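Local structure of GH26A (Muricauda sp. MAR_2010_75, 6Q75) at residues I104-W109 and L171-H176. The protein is a family 26 glycoside hydrolase that probably cleaves beta-linked polysaccharides such as mannans or related glycans. Numbering follows the deposited sequence.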
ATOM      1  N   ILE A 104      12.900  -3.841   0.217  1.00 21.40           N
ATOM      2  CA  ILE A 104      12.164  -2.580   0.124  1.00 22.51           C
ATOM      3  C   ILE A 104      10.887  -2.743   0.936  1.00 22.18           C
ATOM      4  O   ILE A 104      10.207  -3.764   0.818  1.00 21.90           O
ATOM      5  CB  ILE A 104      11.875  -2.219  -1.344  1.00 21.33           C
ATOM      6  CG1 ILE A 104      13.192  -1.922  -2.092  1.00 22.67           C
ATOM      7  CG2 ILE A 104      10.941  -1.029  -1.454  1.00 18.90           C
ATOM      8  CD1 ILE A 104      13.045  -1.938  -3.613  1.00 23.79           C
ATOM      9  N   VAL A 105      10.577  -1.769   1.809  1.00 18.90           N
ATOM     10  CA  VAL A 105       9.518  -1.935   2.809  1.00 18.59           C
ATOM     11  C   VAL A 105       8.252  -1.225   2.356  1.00 20.98           C
ATOM     12  O   VAL A 105       8.288  -0.039   2.008  1.00 21.25           O
ATOM     13  CB  VAL A 105       9.958  -1.384   4.179  1.00 19.23           C
ATOM     14  CG1 VAL A 105       8.735  -1.274   5.145  1.00 22.49           C
ATOM     15  CG2 VAL A 105      11.059  -2.218   4.756  1.00 21.82           C
ATOM     16  N   THR A 106       7.109  -1.926   2.410  1.00 18.99           N
ATOM     17  CA  THR A 106       5.818  -1.276   2.214  1.00 19.92           C
ATOM     18  C   THR A 106       4.905  -1.566   3.405  1.00 18.77           C
ATOM     19  O   THR A 106       4.930  -2.661   3.971  1.00 18.07           O
ATOM     20  CB  THR A 106       5.134  -1.701   0.875  1.00 20.65           C
ATOM     21  OG1 THR A 106       3.921  -0.952   0.716  1.00 18.18           O
ATOM     22  CG2 THR A 106       4.834  -3.215   0.800  1.00 21.19           C
ATOM     23  N   LEU A 107       4.145  -0.552   3.826  1.00 16.76           N
ATOM     24  CA  LEU A 107       3.243  -0.682   4.970  1.00 16.88           C
ATOM     25  C   LEU A 107       1.879  -0.103   4.618  1.00 16.46           C
ATOM     26  O   LEU A 107       1.783   0.917   3.924  1.00 16.31           O
ATOM     27  CB  LEU A 107       3.817   0.037   6.215  1.00 18.28           C
ATOM     28  CG  LEU A 107       5.139  -0.587   6.689  1.00 20.31           C
ATOM     29  CD1 LEU A 107       5.778   0.290   7.784  1.00 18.87           C
ATOM     30  CD2 LEU A 107       4.923  -2.023   7.193  1.00 18.26           C
ATOM     31  N   MET A 108       0.828  -0.790   5.066  1.00 16.45           N
ATOM     32  CA  MET A 108      -0.554  -0.351   4.930  1.00 17.24           C
ATOM     33  C   MET A 108      -1.185  -0.259   6.323  1.00 17.90           C
ATOM     34  O   MET A 108      -0.518  -0.468   7.347  1.00 17.67           O
ATOM     35  CB  MET A 108      -1.346  -1.307   4.029  1.00 16.93           C
ATOM     36  CG  MET A 108      -1.450  -2.712   4.621  1.00 18.39           C
ATOM     37  SD  MET A 108      -2.125  -3.919   3.460  1.00 18.46           S
ATOM     38  CE  MET A 108      -3.713  -3.168   3.073  1.00 20.06           C
ATOM     39  N   TRP A 109      -2.489   0.012   6.355  1.00 16.57           N
ATOM     40  CA  TRP A 109      -3.129   0.339   7.626  1.00 17.14           C
ATOM     41  C   TRP A 109      -4.632   0.121   7.565  1.00 18.82           C
ATOM     42  O   TRP A 109      -5.396   1.082   7.418  1.00 20.00           O
ATOM     43  CB  TRP A 109      -2.809   1.784   8.012  1.00 19.43           C
ATOM     44  CG  TRP A 109      -3.314   2.222   9.384  1.00 20.42           C
ATOM     45  CD1 TRP A 109      -3.511   1.434  10.490  1.00 18.71           C
ATOM     46  CD2 TRP A 109      -3.735   3.544   9.753  1.00 20.21           C
ATOM     47  NE1 TRP A 109      -3.984   2.211  11.550  1.00 21.30           N
ATOM     48  CE2 TRP A 109      -4.149   3.497  11.106  1.00 20.94           C
ATOM     49  CE3 TRP A 109      -3.782   4.767   9.071  1.00 20.76           C
ATOM     50  CZ2 TRP A 109      -4.604   4.644  11.808  1.00 19.95           C
ATOM     51  CZ3 TRP A 109      -4.251   5.896   9.760  1.00 21.43           C
ATOM     52  CH2 TRP A 109      -4.661   5.816  11.109  1.00 23.70           C
ATOM     53  N   LEU A 171       7.144   2.586   1.463  1.00 17.39           N
ATOM     54  CA  LEU A 171       6.046   2.706   0.514  1.00 16.88           C
ATOM     55  C   LEU A 171       4.745   2.668   1.313  1.00 18.03           C
ATOM     56  O   LEU A 171       4.265   1.593   1.695  1.00 19.17           O
ATOM     57  CB  LEU A 171       6.097   1.569  -0.516  1.00 16.56           C
ATOM     58  CG  LEU A 171       7.364   1.597  -1.374  1.00 18.38           C
ATOM     59  CD1 LEU A 171       7.487   0.274  -2.167  1.00 17.29           C
ATOM     60  CD2 LEU A 171       7.368   2.785  -2.351  1.00 19.44           C
ATOM     61  N   TRP A 172       4.174   3.848   1.598  1.00 18.31           N
ATOM     62  CA  TRP A 172       3.070   3.998   2.540  1.00 16.41           C
ATOM     63  C   TRP A 172       1.747   4.015   1.777  1.00 19.01           C
ATOM     64  O   TRP A 172       1.567   4.850   0.888  1.00 19.77           O
ATOM     65  CB  TRP A 172       3.297   5.304   3.319  1.00 17.04           C
ATOM     66  CG  TRP A 172       2.212   5.783   4.193  1.00 17.31           C
ATOM     67  CD1 TRP A 172       1.600   7.007   4.139  1.00 17.44           C
ATOM     68  CD2 TRP A 172       1.627   5.088   5.302  1.00 19.94           C
ATOM     69  NE1 TRP A 172       0.645   7.108   5.132  1.00 17.36           N
ATOM     70  CE2 TRP A 172       0.653   5.953   5.869  1.00 18.13           C
ATOM     71  CE3 TRP A 172       1.827   3.819   5.870  1.00 18.95           C
ATOM     72  CZ2 TRP A 172      -0.127   5.594   6.968  1.00 17.93           C
ATOM     73  CZ3 TRP A 172       1.034   3.448   6.955  1.00 20.05           C
ATOM     74  CH2 TRP A 172       0.083   4.356   7.511  1.00 19.47           C
ATOM     75  N   ARG A 173       0.835   3.055   2.075  1.00 17.45           N
ATOM     76  CA  ARG A 173      -0.403   2.878   1.310  1.00 15.06           C
ATOM     77  C   ARG A 173      -1.606   2.955   2.252  1.00 16.09           C
ATOM     78  O   ARG A 173      -2.191   1.934   2.627  1.00 18.43           O
ATOM     79  CB  ARG A 173      -0.390   1.561   0.504  1.00 16.11           C
ATOM     80  CG  ARG A 173       1.015   1.078   0.089  1.00 17.03           C
ATOM     81  CD  ARG A 173       0.911  -0.037  -0.966  1.00 16.82           C
ATOM     82  NE  ARG A 173      -0.114  -1.029  -0.605  1.00 17.62           N
ATOM     83  CZ  ARG A 173       0.072  -1.990   0.300  1.00 18.12           C
ATOM     84  NH1 ARG A 173      -0.918  -2.833   0.574  1.00 17.40           N
ATOM     85  NH2 ARG A 173       1.233  -2.098   0.953  1.00 17.33           N
ATOM     86  N   PRO A 174      -1.966   4.158   2.711  1.00 16.49           N
ATOM     87  CA  PRO A 174      -3.119   4.304   3.604  1.00 16.01           C
ATOM     88  C   PRO A 174      -4.467   4.324   2.878  1.00 16.15           C
ATOM     89  O   PRO A 174      -4.587   4.756   1.728  1.00 16.08           O
ATOM     90  CB  PRO A 174      -2.842   5.660   4.277  1.00 16.71           C
ATOM     91  CG  PRO A 174      -2.203   6.480   3.122  1.00 16.35           C
ATOM     92  CD  PRO A 174      -1.367   5.434   2.312  1.00 16.51           C
ATOM     93  N   TYR A 175      -5.504   3.899   3.601  1.00 16.58           N
ATOM     94  CA  TYR A 175      -6.900   4.017   3.157  1.00 14.97           C
ATOM     95  C   TYR A 175      -7.068   3.442   1.747  1.00 15.41           C
ATOM     96  O   TYR A 175      -7.618   4.078   0.844  1.00 17.62           O
ATOM     97  CB  TYR A 175      -7.380   5.453   3.208  1.00 16.24           C
ATOM     98  CG  TYR A 175      -7.374   6.051   4.605  1.00 17.72           C
ATOM     99  CD1 TYR A 175      -8.031   5.417   5.671  1.00 15.93           C
ATOM    100  CD2 TYR A 175      -6.727   7.251   4.858  1.00 17.21           C
ATOM    101  CE1 TYR A 175      -8.028   5.971   6.963  1.00 18.11           C
ATOM    102  CE2 TYR A 175      -6.737   7.822   6.150  1.00 19.17           C
ATOM    103  CZ  TYR A 175      -7.378   7.167   7.185  1.00 20.77           C
ATOM    104  OH  TYR A 175      -7.374   7.724   8.459  1.00 21.71           O
ATOM    105  N   HIS A 176      -6.554   2.238   1.576  1.00 14.29           N
ATOM    106  CA  HIS A 176      -6.490   1.577   0.282  1.00 15.03           C
ATOM    107  C   HIS A 176      -7.878   1.107  -0.173  1.00 16.17           C
ATOM    108  O   HIS A 176      -8.831   1.022   0.609  1.00 16.00           O
ATOM    109  CB  HIS A 176      -5.540   0.381   0.362  1.00 16.83           C
ATOM    110  CG  HIS A 176      -5.989  -0.627   1.370  1.00 19.30           C
ATOM    111  ND1 HIS A 176      -6.058  -0.344   2.714  1.00 20.33           N
ATOM    112  CD2 HIS A 176      -6.474  -1.880   1.223  1.00 18.84           C
ATOM    113  CE1 HIS A 176      -6.529  -1.396   3.363  1.00 19.65           C
ATOM    114  NE2 HIS A 176      -6.779  -2.348   2.477  1.00 19.31           N
TER
HETATM  115  O   HOH W   1      -4.054   0.999   4.281  1.00 15.46           O
HETATM  116  O   HOH W   2      -5.271   3.534   6.398  1.00 20.31           O
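Thr106 OG1 donates a hydrogen bond to Leu171 O at 2.7 Å and accepts one from Arg173 NH2 at 2.9 Å, lying in the guanidinium plane. With OG1 anti to the backbone N (chi1 -176°), the hydroxyl sits alongside the neighbouring strand. Leu171 O thus takes two donors, since Leu107 N reaches it at 3.0 Å from the other face of its carbonyl plane. Leu171 N to Val105 O and Arg173 N to Leu107 O complete the parallel pairing. The side chain of Arg173 reaches across the strand pair and bends at chi3 (-45°), so that its guanidinium has Met108 CB over one face and Met108 SD 3.3 Å from NH1, while NE binds Asn219. Replacing Arg173 with alanine would probably leave Thr106 OG1 without its NH2 donor and Asn219 without its NE partner, and open a gap beside Met108 SD. Beyond the sulfur, Met108 CE lies over the His176 ring in a CH-pi contact, 3.3 Å from its centroid. Where the strands part, one water joins Trp109 N, Arg173 O and His176 ND1, and a second links Trp109 O to Tyr175 N. On the opposite face of the sheet, Trp172 CE3 rests 3.5 Å from Leu107 O, and its CH2 meets Trp109 CB at 3.9 Å; helix 144-165 packs against both indoles. Thr106, Leu171 and Arg173 point inward, touching strand 293-299 across the interior. Such parallel neighbours, linked through helix 144-165, belong to the (beta/alpha)8 barrel of family 26; His176 NE2 is hydrogen-bonded to a Tris molecule, probably from the crystallisation liquor, consistent with a pocket at the C-terminal strand ends, where barrel enzymes carry their active sites.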